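PDB 1VQY: hypothetical protein AGR_pAT_315 from Agrobacterium tumefaciens str. C58, which is of unknown function but belongs to the NIPSNAP family, whose members probably share the ferredoxin-like fold of the dimeric alpha-beta barrel proteins. Local coordinates for residues G24-E29 against S96-S101; Q28-L33 against S61-M66; R35-A40 against I92-V97; A40-I45 against H65-A70; G80-A83 against R87-A90. All coordinates share one frame; numbering follows the deposited sequence.

Contact 1 of 5, residues G24-E29 against S96-S101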
# COMPACT_ATOMS: atom_id res chain seq x y z
N GLY B 24 -15.33 -6.07 9.41
CA GLY B 24 -16.07 -7.20 8.87
C GLY B 24 -17.30 -7.51 9.70
O GLY B 24 -17.23 -7.55 10.93
N GLY B 25 -18.43 -7.72 9.03
CA GLY B 25 -19.68 -8.00 9.71
C GLY B 25 -20.46 -6.78 10.16
O GLY B 25 -21.57 -6.93 10.67
N LYS B 26 -19.92 -5.58 9.93
CA LYS B 26 -20.51 -4.34 10.48
C LYS B 26 -21.15 -3.40 9.45
O LYS B 26 -21.74 -2.39 9.81
CB LYS B 26 -19.45 -3.59 11.31
CG LYS B 26 -18.87 -4.45 12.45
CD LYS B 26 -19.95 -4.84 13.48
CE LYS B 26 -19.41 -5.72 14.57
NZ LYS B 26 -18.34 -5.05 15.33
N MSE B 27 -21.09 -3.74 8.17
CA MSE B 27 -21.62 -2.85 7.14
C MSE B 27 -23.06 -2.42 7.33
O MSE B 27 -23.38 -1.24 7.20
CB MSE B 27 -21.44 -3.42 5.71
CG MSE B 27 -21.74 -2.39 4.55
SE MSE B 27 -20.81 -0.69 4.80
CE MSE B 27 -19.14 -1.35 4.28
N GLN B 28 -23.95 -3.37 7.62
CA GLN B 28 -25.36 -3.04 7.78
C GLN B 28 -25.63 -2.24 9.04
O GLN B 28 -26.56 -1.43 9.07
CB GLN B 28 -26.24 -4.30 7.75
CG GLN B 28 -26.21 -5.04 6.40
CD GLN B 28 -26.54 -4.14 5.20
OE1 GLN B 28 -27.56 -3.45 5.19
NE2 GLN B 28 -25.65 -4.13 4.21
N GLU B 29 -24.84 -2.46 10.08
CA GLU B 29 -24.95 -1.68 11.32
C GLU B 29 -24.45 -0.25 11.09
O GLU B 29 -25.11 0.72 11.47
CB GLU B 29 -24.15 -2.37 12.42
CG GLU B 29 -24.44 -1.87 13.82
CD GLU B 29 -23.59 -2.59 14.89
OE1 GLU B 29 -23.13 -3.73 14.63
OE2 GLU B 29 -23.38 -2.00 15.97
N SER B 96 -17.90 5.51 15.06
CA SER B 96 -16.43 5.43 14.97
C SER B 96 -15.86 4.09 15.40
O SER B 96 -14.82 3.69 14.90
CB SER B 96 -15.80 6.51 15.85
OG SER B 96 -16.19 7.78 15.40
N VAL B 97 -16.50 3.44 16.35
CA VAL B 97 -16.06 2.11 16.78
C VAL B 97 -16.21 1.03 15.68
O VAL B 97 -15.58 -0.03 15.76
CB VAL B 97 -16.79 1.67 18.07
CG1 VAL B 97 -18.24 1.39 17.81
CG2 VAL B 97 -16.10 0.42 18.67
N LEU B 98 -17.02 1.29 14.67
CA LEU B 98 -17.25 0.32 13.59
C LEU B 98 -16.27 0.50 12.44
O LEU B 98 -16.28 -0.30 11.51
CB LEU B 98 -18.67 0.47 13.05
CG LEU B 98 -19.85 0.20 13.99
CD1 LEU B 98 -21.14 0.34 13.20
CD2 LEU B 98 -19.75 -1.18 14.60
N ILE B 99 -15.45 1.55 12.52
CA ILE B 99 -14.53 1.94 11.45
C ILE B 99 -13.14 1.37 11.73
O ILE B 99 -12.57 1.63 12.79
CB ILE B 99 -14.47 3.49 11.30
CG1 ILE B 99 -15.86 4.03 10.92
CG2 ILE B 99 -13.47 3.90 10.22
CD1 ILE B 99 -16.04 5.51 11.09
N GLU B 100 -12.62 0.59 10.79
CA GLU B 100 -11.29 0.02 10.90
C GLU B 100 -10.23 1.05 10.46
O GLU B 100 -9.24 1.24 11.13
CB GLU B 100 -11.18 -1.27 10.04
CG GLU B 100 -9.83 -2.06 10.17
CD GLU B 100 -9.20 -2.45 8.80
OE1 GLU B 100 -9.73 -3.37 8.11
OE2 GLU B 100 -8.17 -1.85 8.41
N SER B 101 -10.45 1.69 9.32
CA SER B 101 -9.53 2.70 8.79
C SER B 101 -10.30 3.82 8.15
O SER B 101 -11.44 3.65 7.74
CB SER B 101 -8.63 2.12 7.70
OG SER B 101 -7.82 1.10 8.22
O HOH W 1 -16.74 -2.38 15.87

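Contact 2 of 5, residues Q28-L33 against S61-M66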
# COMPACT_ATOMS: atom_id res chain seq x y z
N GLN B 28 -23.95 -3.37 7.62
CA GLN B 28 -25.36 -3.04 7.78
C GLN B 28 -25.63 -2.24 9.04
O GLN B 28 -26.56 -1.43 9.07
CB GLN B 28 -26.24 -4.30 7.75
CG GLN B 28 -26.21 -5.04 6.40
CD GLN B 28 -26.54 -4.14 5.20
OE1 GLN B 28 -27.56 -3.45 5.19
NE2 GLN B 28 -25.65 -4.13 4.21
N GLU B 29 -24.84 -2.46 10.08
CA GLU B 29 -24.95 -1.68 11.32
C GLU B 29 -24.45 -0.25 11.09
O GLU B 29 -25.11 0.72 11.47
CB GLU B 29 -24.15 -2.37 12.42
CG GLU B 29 -24.44 -1.87 13.82
CD GLU B 29 -23.59 -2.59 14.89
OE1 GLU B 29 -23.13 -3.73 14.63
OE2 GLU B 29 -23.38 -2.00 15.97
N TYR B 30 -23.29 -0.11 10.45
CA TYR B 30 -22.76 1.19 10.03
C TYR B 30 -23.81 1.97 9.24
O TYR B 30 -24.14 3.10 9.58
CB TYR B 30 -21.50 1.04 9.16
CG TYR B 30 -20.98 2.36 8.69
CD1 TYR B 30 -21.47 2.95 7.51
CD2 TYR B 30 -20.01 3.06 9.42
CE1 TYR B 30 -21.01 4.18 7.06
CE2 TYR B 30 -19.55 4.31 8.98
CZ TYR B 30 -20.06 4.86 7.81
OH TYR B 30 -19.64 6.09 7.35
N LEU B 31 -24.31 1.34 8.17
CA LEU B 31 -25.31 1.94 7.31
C LEU B 31 -26.59 2.35 8.02
O LEU B 31 -27.17 3.40 7.72
CB LEU B 31 -25.65 0.96 6.19
CG LEU B 31 -24.60 0.84 5.10
CD1 LEU B 31 -25.09 -0.16 4.05
CD2 LEU B 31 -24.24 2.23 4.47
N LYS B 32 -27.03 1.51 8.96
CA LYS B 32 -28.28 1.72 9.67
C LYS B 32 -28.17 2.94 10.57
O LYS B 32 -29.09 3.75 10.65
CB LYS B 32 -28.65 0.49 10.50
CG LYS B 32 -29.92 0.69 11.32
CD LYS B 32 -30.27 -0.49 12.21
CE LYS B 32 -31.77 -0.45 12.53
NZ LYS B 32 -32.20 -1.51 13.47
N LEU B 33 -27.06 3.04 11.28
CA LEU B 33 -26.79 4.23 12.09
C LEU B 33 -26.82 5.51 11.26
O LEU B 33 -27.42 6.51 11.68
CB LEU B 33 -25.44 4.11 12.79
CG LEU B 33 -25.50 3.22 14.03
CD1 LEU B 33 -24.10 2.84 14.44
CD2 LEU B 33 -26.24 3.93 15.16
N SER B 61 -15.85 -3.96 2.03
CA SER B 61 -16.22 -3.41 3.33
C SER B 61 -15.79 -1.94 3.40
O SER B 61 -15.28 -1.46 4.43
CB SER B 61 -15.66 -4.27 4.47
OG SER B 61 -16.61 -4.39 5.52
N GLN B 62 -16.03 -1.25 2.29
CA GLN B 62 -15.56 0.10 2.05
C GLN B 62 -16.77 1.03 1.87
O GLN B 62 -17.64 0.77 1.05
CB GLN B 62 -14.69 0.16 0.77
CG GLN B 62 -14.17 1.55 0.45
CD GLN B 62 -13.27 1.65 -0.78
OE1 GLN B 62 -13.72 1.48 -1.92
NE2 GLN B 62 -11.99 2.00 -0.55
N VAL B 63 -16.79 2.13 2.62
CA VAL B 63 -17.74 3.22 2.40
C VAL B 63 -17.03 4.45 1.80
O VAL B 63 -15.90 4.72 2.13
CB VAL B 63 -18.44 3.61 3.72
CG1 VAL B 63 -19.38 4.75 3.51
CG2 VAL B 63 -19.20 2.44 4.27
N ILE B 64 -17.69 5.19 0.93
CA ILE B 64 -17.11 6.43 0.36
C ILE B 64 -18.18 7.51 0.35
O ILE B 64 -19.27 7.30 -0.19
CB ILE B 64 -16.65 6.21 -1.10
CG1 ILE B 64 -15.48 5.23 -1.16
CG2 ILE B 64 -16.27 7.55 -1.79
CD1 ILE B 64 -15.15 4.76 -2.58
N HIS B 65 -17.88 8.67 0.94
CA HIS B 65 -18.82 9.80 0.87
C HIS B 65 -18.14 11.12 0.49
O HIS B 65 -17.00 11.39 0.87
CB HIS B 65 -19.66 9.97 2.14
CG HIS B 65 -18.93 9.72 3.43
ND1 HIS B 65 -18.76 10.70 4.38
CD2 HIS B 65 -18.38 8.60 3.94
CE1 HIS B 65 -18.12 10.19 5.42
NE2 HIS B 65 -17.87 8.92 5.17
N MSE B 66 -18.86 11.91 -0.30
CA MSE B 66 -18.36 13.17 -0.82
C MSE B 66 -19.14 14.36 -0.34
O MSE B 66 -20.38 14.33 -0.30
CB MSE B 66 -18.35 13.15 -2.34
CG MSE B 66 -17.05 12.65 -2.94
SE MSE B 66 -17.36 12.11 -4.80
CE MSE B 66 -15.58 11.85 -5.32

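Contact 3 of 5, residues R35-A40 against I92-V97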
# COMPACT_ATOMS: atom_id res chain seq x y z
N ARG B 35 -28.13 5.99 8.10
CA ARG B 35 -29.50 6.12 7.55
C ARG B 35 -30.48 6.74 8.55
O ARG B 35 -31.14 7.74 8.26
CB ARG B 35 -30.02 4.74 7.12
CG ARG B 35 -31.44 4.74 6.50
CD ARG B 35 -31.86 3.39 5.92
NE ARG B 35 -30.86 2.90 4.98
CZ ARG B 35 -30.01 1.89 5.20
NH1 ARG B 35 -30.00 1.20 6.34
NH2 ARG B 35 -29.14 1.57 4.26
N GLU B 36 -30.55 6.12 9.74
CA GLU B 36 -31.57 6.42 10.73
C GLU B 36 -31.28 7.61 11.65
O GLU B 36 -32.22 8.21 12.18
CB GLU B 36 -31.81 5.18 11.58
CG GLU B 36 -32.32 3.98 10.77
CD GLU B 36 -32.82 2.84 11.67
OE1 GLU B 36 -32.64 2.91 12.90
OE2 GLU B 36 -33.40 1.88 11.13
N GLU B 37 -30.01 7.97 11.83
CA GLU B 37 -29.64 9.07 12.73
C GLU B 37 -28.63 10.07 12.14
O GLU B 37 -28.90 11.27 12.12
CB GLU B 37 -29.07 8.51 14.02
CG GLU B 37 -30.10 7.77 14.83
CD GLU B 37 -29.52 7.07 16.05
OE1 GLU B 37 -28.91 7.76 16.90
OE2 GLU B 37 -29.70 5.83 16.14
N GLY B 38 -27.50 9.57 11.67
CA GLY B 38 -26.33 10.42 11.44
C GLY B 38 -26.43 11.44 10.33
O GLY B 38 -26.04 12.59 10.51
N ILE B 39 -26.97 11.02 9.20
CA ILE B 39 -27.04 11.89 8.02
C ILE B 39 -28.05 13.04 8.23
O ILE B 39 -27.88 14.14 7.68
CB ILE B 39 -27.32 11.04 6.73
CG1 ILE B 39 -26.55 11.60 5.53
CG2 ILE B 39 -28.86 10.93 6.43
CD1 ILE B 39 -25.07 11.75 5.73
N ALA B 40 -29.06 12.80 9.07
CA ALA B 40 -30.03 13.84 9.44
C ALA B 40 -29.41 14.96 10.32
O ALA B 40 -29.88 16.10 10.29
CB ALA B 40 -31.25 13.23 10.14
N ILE B 92 -21.48 10.01 17.20
CA ILE B 92 -20.21 9.67 16.54
C ILE B 92 -19.36 8.55 17.21
O ILE B 92 -18.68 7.79 16.50
CB ILE B 92 -19.38 10.96 16.24
CG1 ILE B 92 -18.16 10.65 15.36
CG2 ILE B 92 -18.96 11.64 17.50
CD1 ILE B 92 -18.49 9.99 14.01
N PRO B 93 -19.40 8.43 18.55
CA PRO B 93 -18.66 7.33 19.15
C PRO B 93 -19.23 5.96 18.77
O PRO B 93 -18.48 4.99 18.72
CB PRO B 93 -18.83 7.55 20.66
CG PRO B 93 -19.35 8.94 20.82
CD PRO B 93 -20.12 9.21 19.58
N ARG B 94 -20.53 5.87 18.51
CA ARG B 94 -21.13 4.60 18.15
C ARG B 94 -20.81 4.23 16.72
O ARG B 94 -20.80 3.05 16.37
CB ARG B 94 -22.65 4.65 18.30
CG ARG B 94 -23.14 4.81 19.71
CD ARG B 94 -24.65 4.80 19.72
NE ARG B 94 -25.19 6.14 19.58
CZ ARG B 94 -26.32 6.46 18.95
NH1 ARG B 94 -27.06 5.52 18.34
NH2 ARG B 94 -26.72 7.73 18.92
N LEU B 95 -20.59 5.24 15.89
CA LEU B 95 -20.22 5.00 14.51
C LEU B 95 -18.72 4.70 14.39
O LEU B 95 -18.31 3.77 13.72
CB LEU B 95 -20.56 6.22 13.67
CG LEU B 95 -20.48 5.94 12.17
CD1 LEU B 95 -21.63 5.03 11.73
CD2 LEU B 95 -20.47 7.25 11.41
N SER B 96 -17.90 5.51 15.06
CA SER B 96 -16.43 5.43 14.97
C SER B 96 -15.86 4.09 15.40
O SER B 96 -14.82 3.69 14.90
CB SER B 96 -15.80 6.51 15.85
OG SER B 96 -16.19 7.78 15.40
N VAL B 97 -16.50 3.44 16.35
CA VAL B 97 -16.06 2.11 16.78
C VAL B 97 -16.21 1.03 15.68
O VAL B 97 -15.58 -0.03 15.76
CB VAL B 97 -16.79 1.67 18.07
CG1 VAL B 97 -18.24 1.39 17.81
CG2 VAL B 97 -16.10 0.42 18.67

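Contact 4 of 5, residues A40-I45 against H65-A70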
# COMPACT_ATOMS: atom_id res chain seq x y z
N ALA B 40 -29.06 12.80 9.07
CA ALA B 40 -30.03 13.84 9.44
C ALA B 40 -29.41 14.96 10.32
O ALA B 40 -29.88 16.10 10.29
CB ALA B 40 -31.25 13.23 10.14
N ILE B 41 -28.37 14.61 11.08
CA ILE B 41 -27.59 15.58 11.85
C ILE B 41 -26.52 16.23 10.99
O ILE B 41 -26.42 17.44 10.89
CB ILE B 41 -26.88 14.91 13.03
CG1 ILE B 41 -27.89 14.23 13.95
CG2 ILE B 41 -26.03 15.93 13.81
CD1 ILE B 41 -27.30 13.22 14.89
N GLN B 42 -25.71 15.36 10.38
CA GLN B 42 -24.53 15.72 9.61
C GLN B 42 -24.80 16.67 8.43
O GLN B 42 -24.15 17.71 8.31
CB GLN B 42 -23.88 14.40 9.11
CG GLN B 42 -22.43 14.48 8.70
CD GLN B 42 -21.79 13.11 8.46
OE1 GLN B 42 -22.45 12.17 8.01
NE2 GLN B 42 -20.50 12.99 8.77
N ALA B 43 -25.77 16.34 7.57
CA ALA B 43 -25.90 17.02 6.26
C ALA B 43 -26.30 18.49 6.35
O ALA B 43 -25.67 19.33 5.70
CB ALA B 43 -26.84 16.25 5.32
N PRO B 44 -27.34 18.82 7.14
CA PRO B 44 -27.73 20.21 7.30
C PRO B 44 -26.60 21.14 7.74
O PRO B 44 -26.60 22.33 7.36
CB PRO B 44 -28.80 20.13 8.40
CG PRO B 44 -29.37 18.78 8.27
CD PRO B 44 -28.22 17.92 7.91
N ILE B 45 -25.67 20.59 8.53
CA ILE B 45 -24.57 21.34 9.13
C ILE B 45 -23.43 21.50 8.15
O ILE B 45 -22.96 22.59 7.90
CB ILE B 45 -24.05 20.64 10.42
CG1 ILE B 45 -25.13 20.68 11.50
CG2 ILE B 45 -22.81 21.32 10.95
CD1 ILE B 45 -24.73 20.04 12.83
N HIS B 65 -17.88 8.67 0.94
CA HIS B 65 -18.82 9.80 0.87
C HIS B 65 -18.14 11.12 0.49
O HIS B 65 -17.00 11.39 0.87
CB HIS B 65 -19.66 9.97 2.14
CG HIS B 65 -18.93 9.72 3.43
ND1 HIS B 65 -18.76 10.70 4.38
CD2 HIS B 65 -18.38 8.60 3.94
CE1 HIS B 65 -18.12 10.19 5.42
NE2 HIS B 65 -17.87 8.92 5.17
N MSE B 66 -18.86 11.91 -0.30
CA MSE B 66 -18.36 13.17 -0.82
C MSE B 66 -19.14 14.36 -0.34
O MSE B 66 -20.38 14.33 -0.30
CB MSE B 66 -18.35 13.15 -2.34
CG MSE B 66 -17.05 12.65 -2.94
SE MSE B 66 -17.36 12.11 -4.80
CE MSE B 66 -15.58 11.85 -5.32
N TRP B 67 -18.41 15.42 0.00
CA TRP B 67 -18.97 16.63 0.59
C TRP B 67 -18.46 17.85 -0.14
O TRP B 67 -17.25 17.99 -0.32
CB TRP B 67 -18.57 16.73 2.05
CG TRP B 67 -19.10 15.59 2.88
CD1 TRP B 67 -18.48 14.42 3.13
CD2 TRP B 67 -20.38 15.51 3.53
NE1 TRP B 67 -19.27 13.61 3.91
CE2 TRP B 67 -20.45 14.26 4.17
CE3 TRP B 67 -21.47 16.38 3.64
CZ2 TRP B 67 -21.55 13.86 4.94
CZ3 TRP B 67 -22.58 15.98 4.37
CH2 TRP B 67 -22.61 14.73 5.02
N GLY B 68 -19.40 18.74 -0.53
CA GLY B 68 -19.08 19.97 -1.22
C GLY B 68 -18.90 21.09 -0.23
O GLY B 68 -19.70 21.21 0.72
N TYR B 69 -17.86 21.90 -0.42
CA TYR B 69 -17.63 23.10 0.38
C TYR B 69 -17.17 24.27 -0.48
O TYR B 69 -16.67 24.08 -1.60
CB TYR B 69 -16.57 22.86 1.46
CG TYR B 69 -16.93 21.86 2.52
CD1 TYR B 69 -17.78 22.20 3.57
CD2 TYR B 69 -16.40 20.58 2.49
CE1 TYR B 69 -18.10 21.28 4.56
CE2 TYR B 69 -16.71 19.66 3.47
CZ TYR B 69 -17.56 20.01 4.51
OH TYR B 69 -17.86 19.07 5.47
N ALA B 70 -17.35 25.48 0.03
CA ALA B 70 -16.98 26.69 -0.71
C ALA B 70 -15.49 26.97 -0.62
O ALA B 70 -14.87 27.44 -1.59
CB ALA B 70 -17.79 27.90 -0.21

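Contact 5 of 5, residues G80-A83 against R87-A90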
# COMPACT_ATOMS: atom_id res chain seq x y z
N GLY B 80 -16.26 22.06 12.54
CA GLY B 80 -16.19 22.48 13.95
C GLY B 80 -17.55 22.62 14.62
O GLY B 80 -17.69 22.34 15.81
N LYS B 81 -18.54 23.09 13.85
CA LYS B 81 -19.93 23.15 14.33
C LYS B 81 -20.46 21.74 14.54
O LYS B 81 -21.22 21.49 15.47
CB LYS B 81 -20.85 23.88 13.33
CG LYS B 81 -20.70 25.39 13.31
N LEU B 82 -20.07 20.82 13.66
CA LEU B 82 -20.54 19.45 13.78
C LEU B 82 -19.97 18.79 15.04
O LEU B 82 -20.69 18.14 15.79
CB LEU B 82 -20.19 18.65 12.53
CG LEU B 82 -20.61 17.18 12.57
CD1 LEU B 82 -22.13 17.04 12.67
CD2 LEU B 82 -20.04 16.44 11.36
N ALA B 83 -18.67 18.95 15.26
CA ALA B 83 -18.02 18.40 16.43
C ALA B 83 -18.67 18.94 17.70
O ALA B 83 -18.77 18.25 18.73
CB ALA B 83 -16.52 18.75 16.42
N ARG B 87 -26.15 16.28 19.62
CA ARG B 87 -26.62 15.03 19.03
C ARG B 87 -25.47 14.27 18.36
O ARG B 87 -25.36 13.06 18.50
CB ARG B 87 -27.73 15.30 18.00
CG ARG B 87 -29.03 15.94 18.56
CD ARG B 87 -29.95 16.40 17.42
NE ARG B 87 -29.28 17.38 16.56
CZ ARG B 87 -29.66 17.72 15.32
NH1 ARG B 87 -30.73 17.16 14.75
NH2 ARG B 87 -28.95 18.63 14.64
N TRP B 88 -24.61 14.99 17.64
CA TRP B 88 -23.44 14.38 17.02
C TRP B 88 -22.51 13.76 18.06
O TRP B 88 -22.01 12.66 17.87
CB TRP B 88 -22.67 15.39 16.14
CG TRP B 88 -21.60 14.78 15.30
CD1 TRP B 88 -20.26 14.90 15.48
CD2 TRP B 88 -21.78 13.94 14.15
NE1 TRP B 88 -19.58 14.19 14.51
CE2 TRP B 88 -20.48 13.59 13.68
CE3 TRP B 88 -22.89 13.45 13.46
CZ2 TRP B 88 -20.28 12.78 12.57
CZ3 TRP B 88 -22.69 12.65 12.34
CH2 TRP B 88 -21.40 12.31 11.92
N GLN B 89 -22.30 14.46 19.17
CA GLN B 89 -21.36 13.98 20.18
C GLN B 89 -21.80 12.65 20.75
O GLN B 89 -20.96 11.78 21.05
CB GLN B 89 -21.19 15.02 21.28
CG GLN B 89 -20.30 16.18 20.84
CD GLN B 89 -20.22 17.30 21.87
OE1 GLN B 89 -20.88 17.24 22.92
NE2 GLN B 89 -19.41 18.32 21.58
N ALA B 90 -23.12 12.49 20.89
CA ALA B 90 -23.71 11.23 21.32
C ALA B 90 -23.72 10.16 20.20
O ALA B 90 -23.74 8.96 20.47
CB ALA B 90 -25.14 11.47 21.85

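Contact 1 of 5, residues G24-E29 against S96-S101
The carboxylate of Glu-29 is the flat group that meets the other segment here, and what it meets is the forked end of the buried Leu-98: Glu-29 OE2 lies 4.0 Å from Leu-98 CD2. The methylenes behind that carboxylate rest on the second methyl, with Glu-29 CG 4.0 Å from Leu-98 CD1. CG of Glu-29 points opposite its backbone N (chi1 -166°) and the chain runs straight on, which carries it across Leu-98 at about a right angle. On the N-terminal side of the helix start, Lys-26 also crosses the leucine, and its CD comes within 3.8 Å of Leu-98 CD2. The contact joins the beginning of helix 27-46 to the type I turn Ser-96 to Ile-99, through which helix 86-96 passes into the last strand of the ferredoxin-like fold. Beyond that turn, Glu-100 and Ser-101 form a classic beta bulge opposite Arg-21, and Glu-100 also makes a salt bridge with it. The polar tip of Lys-26 is linked to the turn through a single water: Lys-26 NZ reaches it by a weak bond of 3.2 Å, and the same water donates to Val-97 O at 2.6 Å.

Contact 2 of 5, residues Q28-L33 against S61-M66
Apolar packing between Tyr-30 and Val-63 carries most of this contact. The phenol of Tyr-30 extends from the helix, and the valine from the strand, so that the two side chains approach from opposite directions. Tyr-30 CE1 faces the fork of the valine, 3.8 Å from Val-63 CG2 and 3.9 Å from Val-63 CG1; Val-63 CG2 also lies 4.0 Å from Tyr-30 CD1. A trans first torsion (chi1 178°) sends the tyrosine ring toward the sheet and brings its CD1 and CE1 to the valine fork.

The polar ends come close without bonding to each other. Tyr-30 OH is 4.0 Å from His-65 NE2, but this hydroxyl is hydrogen-bonded to Tyr-52 OH, and ND1 of the histidine is engaged by Trp-67. Aromatic interactions fix the imidazole further: it stacks with Tyr-52 and meets Tyr-20 edge-to-face.

Within the fold, helix 27-46 lies over one face of the antiparallel sheet and packs here on strand 62-69. Strands 14-22 and 49-55 flank that strand and supply Tyr-20 and Tyr-52, while Leu-95 of helix 86-96 packs against Tyr-30.

Contact 3 of 5, residues R35-A40 against I92-V97
Arg-94 reaches from helix 86-96 to Glu-37 of helix 27-46 at the protein surface. From CB its chain runs straight through CG to CD, then bends at chi3 (-91°), which turns the guanidinium toward helix 27-46. NE is occupied within its own helix by the carbonyl of Ala-90, leaving the far end of the group to make the cross-helix contact. Arg-94 CZ stands 3.5 Å from Glu-37 OE1. Arg-94 NH2 makes the shorter bond, 3.0 Å to Glu-37 OE1, with an N-H...O angle of 151°. Arg-94 NH1 reaches Glu-37 OE1 at 3.2 Å by a more bent bond. Both nitrogens approach OE1 on its syn side, and this oxygen lies at the guanidinium edge, near its plane. The other carboxylate oxygen, Glu-37 OE2, gets a weak bond of 3.5 Å from Arg-94 NH1. With the two planes turned 33° from each other, the grip is end-on but converges largely on one oxygen instead of pairing two nitrogens with two oxygens. Leu-33, one turn earlier in helix 27-46, packs against the arginine. This surface salt bridge joins helices 27-46 and 86-96, which pack side by side in a ferredoxin-like fold.

Contact 4 of 5, residues A40-I45 against H65-A70
Gln-42 and the six-membered ring of Trp-67 form the tight part of this contact, both residues being buried. Gln-42 CD comes to 3.6 Å from Trp-67 CZ2, and Gln-42 CG lies 3.7 Å from Trp-67 CH2. The carbonyl end takes part too, with Gln-42 OE1 3.6 Å from Trp-67 CZ2. Swung away from the backbone N at chi1 (-160°) and extended beyond CG, the glutamine comes to the benzo end of the indole, crossing it at about a right angle, with amide and ring planes 57° apart. The same amide also packs on Trp-88 of helix 86-96.

The looser part lies one residue on, at the partly exposed Ala-43. Ala-43 CA is 4.0 Å from Trp-67 CZ3, at the ring edge and near its plane, and Ala-43 CB stays at 4.4 Å from Trp-67 CZ3. Pro-44, next along, is solvent-exposed.

At the other end of the indole, Trp-67 NE1 donates to His-65 ND1 over 3.0 Å with an N-H...N angle of 163°, each group lying close to the other's plane. The tryptophan is therefore anchored at its pyrrole nitrogen by its own strand and packed at its benzo end by helix 27-46. With the indole N-H given to the histidine, helix and strand meet here by van der Waals packing, though a glutamine amide takes part; His-65 ND1, as the acceptor, would be consistent with an imidazole proton on NE2.

Contact 5 of 5, residues G80-A83 against R87-A90
Leu-82 is placed squarely over the indole of Trp-88. Its side chain extends from helix 72-84 with a trans chi1 (178°), which sets the branch point above the five-membered ring. Leu-82 CG lies 3.6 Å from the centroid of that Trp-88 ring, only 2° off the ring normal, a CH-pi contact. The two methyls spread from there across the same face: Leu-82 CD1 lies by CG and CD2 of the indole, 3.5 Å from Trp-88 CD2, while Leu-82 CD2 lies by CE2 and CZ2, on the NE1 side of the fused bond, 3.7 Å from Trp-88 CE2. The leucine's backbone joins in as well, since Leu-82 O comes to 3.3 Å from Trp-88 CD1.

Ala-83 comes next. Its CB points away from the other helix, and the backbone does the touching: Ala-83 CA is 4.3 Å from Trp-88 CD1, and Ala-83 O accepts a hydrogen bond from Gln-89 NE2 at 2.9 Å. The N-H...O angle is 152°, and the donor lies in the carbonyl plane, on a lone pair. An extended glutamine chain beyond CG brings the amide to that oxygen.

Helices 72-84 and 86-96 follow each other almost without a break, a short turn joining two consecutive helices, with Asp-85 between them bonding the backbone N of Trp-88. Ala-83 lies in the last turn of the first helix, where carbonyls tend to run out of main-chain donors, and the Gln-89 amide supplies one from the following helix. Dispersion over an indole face on the buried side is thereby paired with one directional polar bond on the exposed side.

Overall arrangement
Helix 27-46 runs through contacts 1 to 4, meeting successively the turn before the last strand, strand 62-69, helix 86-96 and strand 62-69 again. Contacts 1 and 2 are neighbours, centres about 8 Å apart, and touch where Leu-98 CD1 lies 3.5 Å from Tyr-30 N. Contact 3, about 10 Å from contact 2 between centres, shares helix 27-46 with it and uses the stretch that follows. Contacts 4 and 5, centres about 13 Å apart, meet where Gln-42 NE2 comes to 3.3 Å from Trp-88 CH2. The far ends, contacts 1 and 4, are about 21 Å apart between centres.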